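Local coordinates for protein maltose operon transcriptional repressor (Staphylococcus aureus subsp. aureus Mu50, PDB 3HCW) that probably represses transcription of the maltose operon, as a LacI-type regulator whose C-terminal part has a periplasmic binding protein-like fold, at residues G44-V49 / R67-F72. Sequence-based numbering, arbitrary orientation.
Sequences GTQTTV and RMVDAF
The amide end of Q46 lies against M68 and V69, and its amide oxygen makes the nearest approaches. OE1 of Q46 lies 4.2 Å from CG1 of V69 and 4.4 Å from CB of M68. Both are loose van der Waals contacts, and no hydrogen bond joins the two segments. Q46 is extended over its first two torsions: CG is anti to the backbone N (chi1 -162°) and CD is anti to CA (chi2 -161°). This carries the amide out to the level of M68. The last torsion puts OE1 on the side of the two residues, while NE2 lies on the more distant side. V69 meets the oxygen with one methyl, CG1. Its other methyl, CG2, packs on the ring of F72 and is 3.6 Å from CZ. M68 offers the base of its side chain; SD lies farther from OE1.

The segments belong to a beta-alpha-beta crossover. Strand 44-47 leads through helix 53-65 to strand 71-74, and the two strands are parallel. Strand 9-13 lies between them in the sheet, in the 2-1-3-4-5 order of this Rossmann-like subdomain. The nearest CA atoms of the two segments, those of Q46 and V69, are 8.1 Å apart, and both side chains touch K9 of that intervening strand. Helix 53-65 covers this face: M63 packs on Q46 and I64 on F72. The helix ends in a Schellman motif, with R67 at positive phi. M68 and V69 follow in the turn into strand 71-74, where V69 O accepts a hydrogen bond from N5 ND2.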
loop_
_atom_site.group_PDB
_atom_site.type_symbol
_atom_site.label_atom_id
_atom_site.label_comp_id
_atom_site.label_asym_id
_atom_site.label_seq_id
_atom_site.Cartn_x
_atom_site.Cartn_y
_atom_site.Cartn_z
ATOM N N GLY A 44 16.645 16.922 -4.867
ATOM C CA GLY A 44 15.227 16.773 -4.549
ATOM C C GLY A 44 14.555 15.982 -5.652
ATOM O O GLY A 44 15.161 15.729 -6.694
ATOM N N THR A 45 13.313 15.568 -5.413
ATOM C CA THR A 45 12.537 14.810 -6.398
ATOM C C THR A 45 11.153 15.415 -6.591
ATOM O O THR A 45 10.608 16.036 -5.679
ATOM C CB THR A 45 12.377 13.309 -6.021
ATOM O OG1 THR A 45 11.543 13.175 -4.867
ATOM C CG2 THR A 45 13.725 12.636 -5.761
ATOM N N GLN A 46 10.586 15.224 -7.779
ATOM C CA GLN A 46 9.253 15.735 -8.088
ATOM C C GLN A 46 8.467 14.734 -8.940
ATOM O O GLN A 46 8.675 14.619 -10.162
ATOM C CB GLN A 46 9.352 17.094 -8.779
ATOM C CG GLN A 46 8.063 17.904 -8.767
ATOM C CD GLN A 46 8.052 18.992 -9.831
ATOM O OE1 GLN A 46 8.974 19.803 -9.921
ATOM N NE2 GLN A 46 7.004 19.009 -10.644
ATOM N N THR A 47 7.570 14.019 -8.262
ATOM C CA THR A 47 6.724 12.984 -8.838
ATOM C C THR A 47 5.555 13.589 -9.623
ATOM O O THR A 47 4.793 14.393 -9.070
ATOM C CB THR A 47 6.150 12.096 -7.703
ATOM O OG1 THR A 47 7.213 11.643 -6.852
ATOM C CG2 THR A 47 5.406 10.898 -8.257
ATOM N N THR A 48 5.403 13.198 -10.893
ATOM C CA THR A 48 4.241 13.619 -11.705
ATOM C C THR A 48 2.940 13.121 -11.075
ATOM O O THR A 48 2.910 12.049 -10.455
ATOM C CB THR A 48 4.301 13.160 -13.201
ATOM O OG1 THR A 48 4.208 11.733 -13.292
ATOM C CG2 THR A 48 5.574 13.642 -13.896
ATOM N N VAL A 49 1.882 13.917 -11.225
ATOM C CA VAL A 49 0.605 13.673 -10.556
ATOM C C VAL A 49 -0.532 13.425 -11.577
ATOM O O VAL A 49 -1.691 13.195 -11.206
ATOM C CB VAL A 49 0.297 14.834 -9.544
ATOM C CG1 VAL A 49 -0.302 16.068 -10.247
ATOM C CG2 VAL A 49 -0.567 14.352 -8.378
ATOM N N ARG A 67 11.896 24.873 -16.939
ATOM C CA ARG A 67 13.227 24.473 -16.454
ATOM C C ARG A 67 13.228 24.013 -14.990
ATOM O O ARG A 67 14.126 24.364 -14.226
ATOM C CB ARG A 67 14.257 25.595 -16.667
ATOM C CG ARG A 67 14.135 26.364 -17.980
ATOM C CD ARG A 67 15.143 25.908 -19.008
ATOM N NE ARG A 67 15.808 27.054 -19.629
ATOM C CZ ARG A 67 15.425 27.633 -20.765
ATOM N NH1 ARG A 67 14.371 27.180 -21.439
ATOM N NH2 ARG A 67 16.104 28.673 -21.233
ATOM N N MET A 68 12.222 23.228 -14.614
ATOM C CA MET A 68 11.971 22.907 -13.205
ATOM C C MET A 68 12.868 21.822 -12.614
ATOM O O MET A 68 13.046 21.760 -11.399
ATOM C CB MET A 68 10.501 22.547 -12.985
ATOM C CG MET A 68 9.514 23.687 -13.288
ATOM S SD MET A 68 9.893 25.273 -12.483
ATOM C CE MET A 68 9.663 24.813 -10.765
ATOM N N VAL A 69 13.410 20.957 -13.467
ATOM C CA VAL A 69 14.268 19.854 -13.016
ATOM C C VAL A 69 15.514 19.737 -13.881
ATOM O O VAL A 69 15.600 20.349 -14.954
ATOM C CB VAL A 69 13.527 18.472 -12.932
ATOM C CG1 VAL A 69 12.539 18.442 -11.772
ATOM C CG2 VAL A 69 12.836 18.128 -14.237
ATOM N N ASP A 70 16.484 18.971 -13.391
ATOM C CA ASP A 70 17.746 18.757 -14.101
ATOM C C ASP A 70 17.662 17.518 -14.981
ATOM O O ASP A 70 18.294 17.448 -16.033
ATOM C CB ASP A 70 18.916 18.645 -13.108
ATOM C CG ASP A 70 19.135 19.933 -12.306
ATOM O OD1 ASP A 70 19.965 19.926 -11.370
ATOM O OD2 ASP A 70 18.477 20.953 -12.611
ATOM N N ALA A 71 16.860 16.547 -14.546
ATOM C CA ALA A 71 16.755 15.266 -15.235
ATOM C C ALA A 71 15.498 14.500 -14.850
ATOM O O ALA A 71 14.753 14.899 -13.945
ATOM C CB ALA A 71 17.984 14.425 -14.955
ATOM N N PHE A 72 15.277 13.388 -15.545
ATOM C CA PHE A 72 14.077 12.588 -15.363
ATOM C C PHE A 72 14.388 11.124 -15.139
ATOM O O PHE A 72 15.443 10.634 -15.521
ATOM C CB PHE A 72 13.175 12.720 -16.581
ATOM C CG PHE A 72 12.397 13.989 -16.615
ATOM C CD1 PHE A 72 11.162 14.064 -15.995
ATOM C CD2 PHE A 72 12.902 15.116 -17.257
ATOM C CE1 PHE A 72 10.410 15.242 -16.023
ATOM C CE2 PHE A 72 12.165 16.293 -17.295
ATOM C CZ PHE A 72 10.909 16.356 -16.679
#